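Local coordinates for protein C2 toxin component I (Clostridium botulinum, PDB 2J3X) that probably transfers ADP-ribose to host-cell actin as the enzymatic half of the binary C2 toxin, working with a separate binding component that brings it into the cell, at residues 104-109 and 159-164; 113-118 and 130-135; 122-127 and 207-212; 136-141 and 192-197. The protein carries 2 engineered substitutions. One frame throughout, in Å; residues are numbered along the deposited sequence.

Contact 1 of 4, residues 104-109 and 159-164; sequences FTPKEL and SVPVIV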
# COMPACT_ATOMS: atom_id res chain seq x y z
N PHE A 104 -10.38 8.87 1.55
CA PHE A 104 -9.51 8.78 0.33
C PHE A 104 -9.70 10.03 -0.49
O PHE A 104 -10.87 10.36 -0.82
CB PHE A 104 -9.82 7.59 -0.57
CG PHE A 104 -9.26 6.31 -0.10
CD1 PHE A 104 -9.92 5.55 0.89
CD2 PHE A 104 -8.12 5.80 -0.70
CE1 PHE A 104 -9.39 4.34 1.32
CE2 PHE A 104 -7.56 4.63 -0.24
CZ PHE A 104 -8.19 3.88 0.75
N THR A 105 -8.60 10.69 -0.84
CA THR A 105 -8.62 11.78 -1.83
C THR A 105 -8.42 11.25 -3.23
O THR A 105 -8.01 10.08 -3.39
CB THR A 105 -7.47 12.79 -1.56
OG1 THR A 105 -6.24 12.08 -1.68
CG2 THR A 105 -7.58 13.34 -0.14
N PRO A 106 -8.68 12.08 -4.28
CA PRO A 106 -8.36 11.58 -5.64
C PRO A 106 -6.91 11.09 -5.76
O PRO A 106 -6.71 10.03 -6.35
CB PRO A 106 -8.61 12.80 -6.54
CG PRO A 106 -9.70 13.60 -5.77
CD PRO A 106 -9.36 13.40 -4.30
N LYS A 107 -5.94 11.81 -5.19
CA LYS A 107 -4.53 11.35 -5.35
C LYS A 107 -4.34 9.95 -4.80
O LYS A 107 -3.59 9.15 -5.37
CB LYS A 107 -3.51 12.29 -4.65
CG LYS A 107 -3.19 13.52 -5.42
CD LYS A 107 -2.50 14.53 -4.52
CE LYS A 107 -2.20 15.81 -5.32
NZ LYS A 107 -1.22 16.76 -4.67
N GLU A 108 -5.01 9.65 -3.68
CA GLU A 108 -4.94 8.31 -3.06
C GLU A 108 -5.66 7.20 -3.81
O GLU A 108 -5.57 6.02 -3.44
CB GLU A 108 -5.48 8.38 -1.62
CG GLU A 108 -4.69 9.32 -0.74
CD GLU A 108 -5.24 9.31 0.67
OE1 GLU A 108 -6.32 9.87 0.88
OE2 GLU A 108 -4.60 8.69 1.56
N LEU A 109 -6.44 7.58 -4.84
CA LEU A 109 -7.04 6.64 -5.79
C LEU A 109 -6.24 6.66 -7.09
O LEU A 109 -6.72 6.22 -8.10
CB LEU A 109 -8.52 7.02 -6.05
CG LEU A 109 -9.39 6.99 -4.79
CD1 LEU A 109 -10.75 7.60 -5.10
CD2 LEU A 109 -9.58 5.55 -4.24
N SER A 159 -14.15 20.82 -0.93
CA SER A 159 -13.10 21.07 -1.92
C SER A 159 -12.58 19.79 -2.60
O SER A 159 -11.80 19.90 -3.56
CB SER A 159 -11.94 21.85 -1.29
OG SER A 159 -11.13 20.97 -0.48
N VAL A 160 -12.95 18.61 -2.07
CA VAL A 160 -12.43 17.31 -2.57
C VAL A 160 -13.58 16.74 -3.41
O VAL A 160 -14.67 16.54 -2.88
CB VAL A 160 -12.07 16.38 -1.40
CG1 VAL A 160 -11.67 14.97 -1.92
CG2 VAL A 160 -10.88 17.00 -0.54
N PRO A 161 -13.39 16.58 -4.73
CA PRO A 161 -14.49 16.30 -5.65
C PRO A 161 -14.91 14.82 -5.75
O PRO A 161 -15.73 14.50 -6.57
CB PRO A 161 -13.95 16.79 -6.99
CG PRO A 161 -12.46 16.50 -6.88
CD PRO A 161 -12.12 16.90 -5.48
N VAL A 162 -14.32 13.96 -4.92
CA VAL A 162 -14.80 12.56 -4.80
C VAL A 162 -15.20 12.26 -3.38
O VAL A 162 -14.64 12.82 -2.40
CB VAL A 162 -13.74 11.53 -5.29
CG1 VAL A 162 -13.29 11.92 -6.71
CG2 VAL A 162 -12.58 11.44 -4.29
N ILE A 163 -16.15 11.34 -3.24
CA ILE A 163 -16.64 10.88 -1.91
C ILE A 163 -16.59 9.37 -2.03
O ILE A 163 -17.09 8.83 -2.99
CB ILE A 163 -18.08 11.37 -1.62
CG1 ILE A 163 -18.16 12.90 -1.45
CG2 ILE A 163 -18.62 10.77 -0.32
CD1 ILE A 163 -19.57 13.38 -1.64
N VAL A 164 -15.98 8.68 -1.06
CA VAL A 164 -15.95 7.25 -1.08
C VAL A 164 -16.75 6.70 0.08
O VAL A 164 -16.39 6.92 1.22
CB VAL A 164 -14.45 6.77 -0.97
CG1 VAL A 164 -14.36 5.23 -1.07
CG2 VAL A 164 -13.61 7.43 -2.10
O HOH W 1 -12.99 11.62 -0.38
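Pro106 faces Val162 with their CA atoms 6.6 Å apart, and Phe104 faces Val164 at a similar CA separation, so the two backbones are too far apart for direct strand pairing. Residues 104-109 run as a loop into a short 3-10 segment at 107-108, beside the chain that enters strand 162-168. A water lies between the backbones, 2.9 Å from Val162 O and unusually close, 2.5 Å, to Phe104 O. The Pro106 ring is the centre of the contact. Its CD lies 3.7 Å from Val160 CG1 and 3.8 Å from Val162 CG2, while its CG approaches the Pro161 ring. Val162 CG2 reaches it from between the backbone N and the carbonyl carbon (chi1 of -53° for CG1). Deeper in, Val164 CG2 touches both Phe104 CB and Leu109 CD1, each at 4.1 Å. Two reciprocal bonds stiffen the turn: Thr105 N gives a 3.0 Å bond to Glu108 OE1, and Glu108 N returns a weak one to Thr105 OG1. Compact proline and beta-branched valines suit this close, rigid fit. The chemistry is thus almost wholly apolar across the interface, with two backbone carbonyls, both acceptors, apparently bridged by one water.

Contact 2 of 4, residues 113-118 and 130-135; sequences FSIRDV and DKVRQQ. With SO4 (sulfate ion), chain O; SO4 (sulfate ion), chain Q.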
# COMPACT_ATOMS: atom_id res chain seq x y z
N PHE A 113 -5.67 13.76 -12.48
CA PHE A 113 -6.33 14.67 -13.43
C PHE A 113 -7.50 15.31 -12.72
O PHE A 113 -7.94 14.84 -11.67
CB PHE A 113 -6.83 13.95 -14.69
CG PHE A 113 -7.66 12.72 -14.40
CD1 PHE A 113 -9.03 12.79 -14.21
CD2 PHE A 113 -7.03 11.48 -14.32
CE1 PHE A 113 -9.75 11.61 -13.93
CE2 PHE A 113 -7.75 10.33 -14.05
CZ PHE A 113 -9.10 10.38 -13.88
N SER A 114 -8.04 16.38 -13.31
CA SER A 114 -9.07 17.16 -12.62
C SER A 114 -10.44 16.54 -12.83
O SER A 114 -10.69 15.82 -13.82
CB SER A 114 -9.11 18.60 -13.16
OG SER A 114 -9.17 18.56 -14.58
N ILE A 115 -11.31 16.79 -11.85
CA ILE A 115 -12.60 16.14 -11.83
C ILE A 115 -13.74 17.12 -12.17
O ILE A 115 -14.61 16.80 -13.01
CB ILE A 115 -12.82 15.51 -10.42
CG1 ILE A 115 -11.84 14.35 -10.16
CG2 ILE A 115 -14.28 15.12 -10.26
CD1 ILE A 115 -11.91 13.32 -11.17
N ARG A 116 -13.73 18.28 -11.54
CA ARG A 116 -14.75 19.31 -11.84
C ARG A 116 -14.21 20.17 -12.98
O ARG A 116 -13.55 21.18 -12.72
CB ARG A 116 -14.98 20.16 -10.62
CG ARG A 116 -15.70 19.37 -9.47
CD ARG A 116 -15.71 20.22 -8.23
NE ARG A 116 -16.52 19.61 -7.15
CZ ARG A 116 -16.30 19.81 -5.86
NH1 ARG A 116 -15.26 20.58 -5.47
NH2 ARG A 116 -17.09 19.24 -4.94
N ASP A 117 -14.53 19.79 -14.21
CA ASP A 117 -13.87 20.42 -15.40
C ASP A 117 -14.70 21.48 -16.09
O ASP A 117 -14.21 22.15 -17.03
CB ASP A 117 -13.61 19.42 -16.52
CG ASP A 117 -12.53 18.45 -16.22
OD1 ASP A 117 -11.85 18.59 -15.20
OD2 ASP A 117 -12.31 17.55 -17.09
N VAL A 118 -15.95 21.65 -15.68
CA VAL A 118 -16.82 22.46 -16.52
C VAL A 118 -17.66 23.41 -15.66
O VAL A 118 -17.76 23.22 -14.46
CB VAL A 118 -17.68 21.60 -17.50
CG1 VAL A 118 -16.80 20.75 -18.40
CG2 VAL A 118 -18.68 20.75 -16.75
N ASP A 130 -16.80 8.75 -16.74
CA ASP A 130 -16.43 7.53 -17.42
C ASP A 130 -14.93 7.20 -17.34
O ASP A 130 -14.52 6.03 -17.17
CB ASP A 130 -16.87 7.61 -18.89
CG ASP A 130 -18.40 7.57 -19.05
OD1 ASP A 130 -19.13 7.29 -18.07
OD2 ASP A 130 -18.87 7.80 -20.19
N LYS A 131 -14.09 8.24 -17.46
CA LYS A 131 -12.65 8.08 -17.33
C LYS A 131 -12.28 7.57 -15.93
O LYS A 131 -11.46 6.63 -15.79
CB LYS A 131 -12.00 9.43 -17.61
CG LYS A 131 -10.52 9.47 -17.41
CD LYS A 131 -10.00 10.85 -17.83
CE LYS A 131 -8.51 10.94 -17.59
NZ LYS A 131 -7.74 10.08 -18.46
N VAL A 132 -12.90 8.15 -14.90
CA VAL A 132 -12.69 7.69 -13.50
C VAL A 132 -13.15 6.24 -13.36
O VAL A 132 -12.39 5.43 -12.82
CB VAL A 132 -13.45 8.60 -12.49
CG1 VAL A 132 -13.48 7.95 -11.08
CG2 VAL A 132 -12.80 10.01 -12.40
N ARG A 133 -14.36 5.90 -13.86
CA ARG A 133 -14.85 4.51 -13.80
C ARG A 133 -13.86 3.54 -14.45
O ARG A 133 -13.52 2.50 -13.88
CB ARG A 133 -16.18 4.40 -14.53
CG ARG A 133 -17.34 4.92 -13.71
CD ARG A 133 -18.58 4.99 -14.63
NE ARG A 133 -19.79 5.33 -13.88
CZ ARG A 133 -20.97 5.59 -14.44
NH1 ARG A 133 -21.07 5.64 -15.78
NH2 ARG A 133 -22.03 5.85 -13.69
N GLN A 134 -13.37 3.87 -15.64
CA GLN A 134 -12.47 2.95 -16.32
C GLN A 134 -11.16 2.76 -15.54
O GLN A 134 -10.60 1.66 -15.47
CB GLN A 134 -12.24 3.38 -17.77
CG GLN A 134 -13.48 3.13 -18.66
CD GLN A 134 -14.03 1.70 -18.45
OE1 GLN A 134 -13.35 0.70 -18.72
NE2 GLN A 134 -15.24 1.60 -17.90
N GLN A 135 -10.67 3.82 -14.90
CA GLN A 135 -9.39 3.68 -14.20
C GLN A 135 -9.52 3.00 -12.83
O GLN A 135 -8.66 2.18 -12.44
CB GLN A 135 -8.81 5.06 -14.03
CG GLN A 135 -7.56 5.11 -13.22
CD GLN A 135 -6.90 6.49 -13.29
OE1 GLN A 135 -6.84 7.09 -14.37
NE2 GLN A 135 -6.38 6.95 -12.17
S SO4 O . -10.63 19.34 -9.50
O1 SO4 O . -10.59 19.74 -8.12
O2 SO4 O . -10.32 17.90 -9.56
O3 SO4 O . -11.92 19.57 -10.14
O4 SO4 O . -9.63 20.08 -10.34
S SO4 Q . -4.29 11.60 -17.74
O1 SO4 Q . -3.48 11.90 -16.57
O2 SO4 Q . -5.17 10.49 -17.37
O3 SO4 Q . -5.06 12.84 -17.98
O4 SO4 Q . -3.52 11.16 -18.88
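The Phe113 ring lies under the aliphatic arm of Lys131, whose CE sits 3.5 Å from the ring centroid and almost on its normal, a CH-pi contact. The lysine is straight from its backbone to CE and bends only at the last torsion (chi4 68°). That bend carries NZ past the ring, still over the face as a cation-pi partner 4.6 Å from the centroid, to a sulfate (chain Q) that it meets at 2.8 Å from O2. The edge of the ring is used as well: Gln135 OE1 lies in the ring plane, 3.4 Å from Phe113 CE2, where the slightly positive C-H rim suits an oxygen, and its amide stands nearly upright to the ring. Val132 CG2 comes to the edge at CE1 and also meets Ile115 CD1 at 3.6 Å; isoleucine and valine here fill the inner side.

A second sulfate (chain O) is held by successive backbone N-H groups, Ile115 N to O2 at 2.7 Å and Arg116 N to O3 at 2.6 Å. Ser114 OG gives its proton to Asp117 OD1, 2.8 Å away on the syn side, bracing the loop. Both Ile115 and Val132 continue onto Ile209, while Arg116 NE bonds to Asp207 O and its guanidinium makes a cation-pi interaction with Tyr208; the loop packs between helix 126-136 and the beginning of strand 206-216.

Contact 3 of 4, residues 122-127 and 207-212; sequences RDISDE and DYILIE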
# COMPACT_ATOMS: atom_id res chain seq x y z
N ARG A 122 -17.01 23.74 -11.44
CA ARG A 122 -18.03 23.34 -10.48
C ARG A 122 -18.69 22.03 -10.88
O ARG A 122 -19.10 21.24 -10.00
CB ARG A 122 -19.09 24.44 -10.35
CG ARG A 122 -18.65 25.58 -9.42
CD ARG A 122 -19.61 26.74 -9.48
NE ARG A 122 -19.71 27.34 -10.81
CZ ARG A 122 -20.54 28.34 -11.13
NH1 ARG A 122 -21.36 28.86 -10.23
NH2 ARG A 122 -20.57 28.79 -12.38
N ASP A 123 -18.78 21.77 -12.17
CA ASP A 123 -19.52 20.60 -12.60
C ASP A 123 -18.63 19.54 -13.17
O ASP A 123 -17.49 19.79 -13.56
CB ASP A 123 -20.59 20.97 -13.63
CG ASP A 123 -21.65 21.93 -13.07
OD1 ASP A 123 -21.70 22.17 -11.85
OD2 ASP A 123 -22.41 22.46 -13.91
N ILE A 124 -19.18 18.33 -13.27
CA ILE A 124 -18.40 17.18 -13.70
C ILE A 124 -19.02 16.61 -14.96
O ILE A 124 -20.24 16.37 -15.00
CB ILE A 124 -18.40 16.10 -12.59
CG1 ILE A 124 -17.78 16.70 -11.32
CG2 ILE A 124 -17.61 14.84 -13.00
CD1 ILE A 124 -18.00 15.85 -10.00
N SER A 125 -18.20 16.44 -16.00
CA SER A 125 -18.66 15.93 -17.27
C SER A 125 -18.86 14.41 -17.16
O SER A 125 -18.13 13.72 -16.44
CB SER A 125 -17.60 16.21 -18.35
OG SER A 125 -17.99 15.64 -19.59
N ASP A 126 -19.82 13.87 -17.89
CA ASP A 126 -19.97 12.41 -18.00
C ASP A 126 -18.72 11.76 -18.57
O ASP A 126 -18.39 10.64 -18.24
CB ASP A 126 -21.16 12.04 -18.90
CG ASP A 126 -22.47 12.23 -18.21
OD1 ASP A 126 -22.46 12.46 -16.97
OD2 ASP A 126 -23.52 12.17 -18.91
N GLU A 127 -18.06 12.45 -19.48
CA GLU A 127 -16.78 11.97 -19.97
C GLU A 127 -15.75 11.69 -18.87
O GLU A 127 -15.01 10.65 -18.91
CB GLU A 127 -16.21 12.99 -20.98
CG GLU A 127 -14.90 12.51 -21.58
CD GLU A 127 -14.42 13.37 -22.77
OE1 GLU A 127 -14.90 14.48 -22.88
OE2 GLU A 127 -13.54 12.94 -23.56
N ASP A 207 -21.12 19.47 -6.79
CA ASP A 207 -21.01 18.17 -7.48
C ASP A 207 -19.79 17.33 -7.13
O ASP A 207 -18.68 17.87 -6.92
CB ASP A 207 -21.03 18.35 -8.98
CG ASP A 207 -22.39 18.86 -9.46
OD1 ASP A 207 -23.11 19.48 -8.66
OD2 ASP A 207 -22.73 18.62 -10.60
N TYR A 208 -20.02 16.01 -7.08
CA TYR A 208 -19.01 15.05 -6.62
C TYR A 208 -19.14 13.79 -7.41
O TYR A 208 -20.24 13.40 -7.86
CB TYR A 208 -19.23 14.66 -5.14
CG TYR A 208 -19.20 15.80 -4.19
CD1 TYR A 208 -20.36 16.54 -3.91
CD2 TYR A 208 -18.01 16.12 -3.49
CE1 TYR A 208 -20.31 17.61 -2.96
CE2 TYR A 208 -17.97 17.17 -2.55
CZ TYR A 208 -19.11 17.91 -2.31
OH TYR A 208 -19.10 18.95 -1.37
N ILE A 209 -18.03 13.08 -7.59
CA ILE A 209 -18.16 11.68 -7.97
C ILE A 209 -18.31 10.88 -6.65
O ILE A 209 -17.42 10.91 -5.79
CB ILE A 209 -16.95 11.18 -8.77
CG1 ILE A 209 -16.95 11.86 -10.17
CG2 ILE A 209 -17.05 9.62 -8.99
CD1 ILE A 209 -15.72 11.48 -11.05
N LEU A 210 -19.45 10.19 -6.51
CA LEU A 210 -19.73 9.35 -5.33
C LEU A 210 -19.35 7.94 -5.73
O LEU A 210 -19.91 7.36 -6.67
CB LEU A 210 -21.22 9.43 -4.97
CG LEU A 210 -21.68 8.52 -3.82
CD1 LEU A 210 -20.99 8.91 -2.47
CD2 LEU A 210 -23.24 8.64 -3.76
N ILE A 211 -18.40 7.40 -4.99
CA ILE A 211 -17.87 6.07 -5.26
C ILE A 211 -18.34 5.16 -4.17
O ILE A 211 -18.16 5.47 -2.97
CB ILE A 211 -16.32 6.10 -5.28
CG1 ILE A 211 -15.81 7.03 -6.38
CG2 ILE A 211 -15.75 4.63 -5.33
CD1 ILE A 211 -14.36 7.49 -6.15
N GLU A 212 -18.95 4.04 -4.55
CA GLU A 212 -19.23 2.97 -3.58
C GLU A 212 -18.04 2.01 -3.61
O GLU A 212 -17.71 1.44 -4.66
CB GLU A 212 -20.47 2.17 -3.99
CG GLU A 212 -21.73 2.99 -4.16
CD GLU A 212 -22.19 3.70 -2.88
OE1 GLU A 212 -21.89 3.22 -1.75
OE2 GLU A 212 -22.88 4.75 -3.03
O HOH W 2 -19.66 21.92 -7.41
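Asp207 opens the strand segment opposite Arg122 and Asp123, its CB 3.6 Å from Arg122 O. Its N-H is linked to the same carbonyl through a water, which accepts from Asp207 N at 2.9 Å and donates to Arg122 O at 2.7 Å. The Asp207 carboxylate lies nearly parallel to that of Asp123, with OD2 3.9 Å from Asp123 OD1. Two such acids would repel if both were ionised; at the pH of 3.0 of this structure at least one is probably protonated. Asp207 OD1 has a weak bond to Thr202 as well, and Asp123 OD2 is near the acid of Glu119.

Next, Tyr208 turns its ring to the other side, toward Ile163 and Arg116, and offers mainly backbone here: Ile124 CD1 rests 3.5 Å from Tyr208 C. Ile124 reaches it because its longer branch is anti to the carbonyl carbon (chi1 -60°) and then runs out extended. At Ile209 the packing becomes side chain to side chain, CG1 lying 4.1 Å from Ile124 CD1, and the branched isoleucines cross obliquely. Ile124 N is buried here with no bonding partner. Ile209 and Ile211 carry the apolar face onward, beneath Leu129, Val132 and Ile136 of helix 126-136, which Ser125 N-caps. This is a loop-on-strand contact just ahead of that helix: the loop, with a classic beta bulge at Arg122 and Asp123 opposite Val118, lays Ile124 against the start of strand 206-216, an inner strand of the ADP-ribosyltransferase-type sheet.

Contact 4 of 4, residues 136-141 and 192-197; sequences IINQEY and SIIPES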
# COMPACT_ATOMS: atom_id res chain seq x y z
N ILE A 136 -10.58 3.33 -12.08
CA ILE A 136 -10.59 2.90 -10.69
C ILE A 136 -11.46 1.67 -10.33
O ILE A 136 -11.26 1.07 -9.27
CB ILE A 136 -10.93 4.06 -9.70
CG1 ILE A 136 -12.43 4.36 -9.67
CG2 ILE A 136 -10.14 5.38 -9.99
CD1 ILE A 136 -12.88 5.29 -8.58
N ILE A 137 -12.45 1.33 -11.13
CA ILE A 137 -13.41 0.26 -10.70
C ILE A 137 -12.66 -1.06 -10.68
O ILE A 137 -11.92 -1.36 -11.61
CB ILE A 137 -14.62 0.18 -11.68
CG1 ILE A 137 -15.47 1.47 -11.55
CG2 ILE A 137 -15.47 -1.07 -11.44
CD1 ILE A 137 -15.89 1.69 -10.23
N ASN A 138 -12.82 -1.79 -9.59
CA ASN A 138 -12.14 -3.05 -9.35
C ASN A 138 -10.59 -2.94 -9.21
O ASN A 138 -9.88 -3.95 -9.29
CB ASN A 138 -12.47 -4.05 -10.43
CG ASN A 138 -12.58 -5.43 -9.88
OD1 ASN A 138 -12.56 -5.62 -8.66
ND2 ASN A 138 -12.65 -6.43 -10.75
N GLN A 139 -10.08 -1.72 -9.07
CA GLN A 139 -8.70 -1.56 -8.65
C GLN A 139 -8.68 -1.53 -7.14
O GLN A 139 -9.72 -1.28 -6.50
CB GLN A 139 -8.12 -0.23 -9.21
CG GLN A 139 -6.62 -0.04 -8.84
CD GLN A 139 -5.77 -1.18 -9.34
OE1 GLN A 139 -5.54 -2.15 -8.61
NE2 GLN A 139 -5.35 -1.10 -10.60
N GLU A 140 -7.53 -1.81 -6.52
CA GLU A 140 -7.50 -1.90 -5.05
C GLU A 140 -6.49 -0.94 -4.48
O GLU A 140 -5.28 -0.98 -4.85
CB GLU A 140 -7.17 -3.33 -4.64
CG GLU A 140 -7.23 -3.57 -3.13
CD GLU A 140 -7.18 -5.05 -2.79
OE1 GLU A 140 -6.50 -5.82 -3.53
OE2 GLU A 140 -7.80 -5.45 -1.79
N TYR A 141 -6.95 -0.06 -3.61
CA TYR A 141 -6.12 1.07 -3.12
C TYR A 141 -5.95 0.98 -1.62
O TYR A 141 -6.91 1.16 -0.86
CB TYR A 141 -6.82 2.38 -3.44
CG TYR A 141 -7.00 2.58 -4.92
CD1 TYR A 141 -5.95 3.05 -5.73
CD2 TYR A 141 -8.26 2.32 -5.53
CE1 TYR A 141 -6.14 3.24 -7.11
CE2 TYR A 141 -8.46 2.51 -6.89
CZ TYR A 141 -7.40 2.99 -7.68
OH TYR A 141 -7.59 3.18 -9.04
N SER A 192 -7.78 -1.78 2.40
CA SER A 192 -7.88 -1.23 1.07
C SER A 192 -9.34 -0.98 0.72
O SER A 192 -10.24 -1.54 1.35
CB SER A 192 -7.33 -2.21 0.03
OG SER A 192 -5.92 -2.37 0.25
N ILE A 193 -9.52 -0.13 -0.28
CA ILE A 193 -10.86 0.09 -0.85
C ILE A 193 -10.80 -0.39 -2.30
O ILE A 193 -9.84 -0.08 -3.01
CB ILE A 193 -11.24 1.55 -0.78
CG1 ILE A 193 -11.65 1.92 0.65
CG2 ILE A 193 -12.53 1.80 -1.57
CD1 ILE A 193 -13.12 1.37 1.06
N ILE A 194 -11.83 -1.13 -2.72
CA ILE A 194 -12.04 -1.53 -4.10
C ILE A 194 -13.31 -0.80 -4.62
O ILE A 194 -14.43 -1.14 -4.22
CB ILE A 194 -12.24 -3.02 -4.20
CG1 ILE A 194 -11.03 -3.78 -3.64
CG2 ILE A 194 -12.47 -3.42 -5.69
CD1 ILE A 194 -11.26 -5.31 -3.58
N PRO A 195 -13.12 0.22 -5.46
CA PRO A 195 -14.31 0.96 -5.97
C PRO A 195 -15.13 -0.02 -6.79
O PRO A 195 -14.58 -0.77 -7.60
CB PRO A 195 -13.66 2.01 -6.90
CG PRO A 195 -12.34 2.29 -6.20
CD PRO A 195 -11.85 0.84 -5.94
N GLU A 196 -16.44 -0.05 -6.53
CA GLU A 196 -17.34 -0.95 -7.26
C GLU A 196 -18.26 -0.22 -8.23
O GLU A 196 -18.65 -0.83 -9.24
CB GLU A 196 -18.15 -1.78 -6.26
CG GLU A 196 -17.26 -2.59 -5.25
CD GLU A 196 -16.56 -3.81 -5.83
OE1 GLU A 196 -16.67 -4.07 -7.06
OE2 GLU A 196 -15.88 -4.53 -5.03
N SER A 197 -18.56 1.05 -7.94
CA SER A 197 -19.39 1.88 -8.83
C SER A 197 -19.10 3.34 -8.56
O SER A 197 -18.57 3.68 -7.53
CB SER A 197 -20.89 1.63 -8.62
OG SER A 197 -21.26 1.92 -7.29
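Pro195 O receives a nearly straight bond from Asn138 N, 2.8 Å long with an angle of 177° at the hydrogen, and a C-H contact from Ile137 CA at 3.5 Å. Ile136 to Gln139 form a type II turn, in which Asn138 takes a left-handed backbone conformation (phi 64°) that asparagine tolerates well. Beyond the turn, Tyr141 and Ile193 make an antiparallel hydrogen-bonded pair, Tyr141 N to Ile193 O and Ile193 N to Tyr141 O both measuring 3.0 Å. Extending that register would set Gln139 against Pro195, but proline has no N-H to give. Gln139 O, buried and without a conventional donor, is met instead by Ile194 CA-H (3.3 Å) and by Pro195 CD.

The proline ring is well enclosed. Ile136 CD1 lies 3.8 Å from Pro195 CB, and Tyr141 presents its ring edge, with Pro195 CD in the ring plane and 3.9 Å from Tyr141 CE2. The chi1 of Glu140 (-175°) swings its CG away from the backbone N and along Ser192, 3.4 Å from Ser192 CB, where it also packs on Ile194 CG1. Strand 191-203 has 206-216 as its other neighbour, and 141-143 is the outermost strand on this side of the sheet. Ile136 at the end of helix 126-136 reaches Ile211, Tyr141 packs on Phe104 and Leu109, and Gln139 reaches out to Arg368 and Glu424 on strands 363-369 and 414-426 of the second sheet.

Overall arrangement
All four contacts belong to the N-terminal ADP-ribosyltransferase-like unit: contacts 1, 3 and 4 reach its eight-stranded sheet, and contact 2 packs a loop and helix 126-136 against it. Contacts 2 and 3 lie closest, with centres about 7 Å apart; Arg116 NE bonds to Asp207 O at 2.8 Å. Strand pairing joins contacts 1 and 3 through Ile163 O and Ile211 N (2.8 Å), and contacts 3 and 4 through Glu212 O and Glu196 N (2.7 Å). Phe104 CE1 lies 3.4 Å from Ile193 CG1, tying contact 1 to contact 4. As in related binary toxins, this unit as a whole probably docks to the transport component while the C-terminal one is catalytic; the contacts are its internal packing.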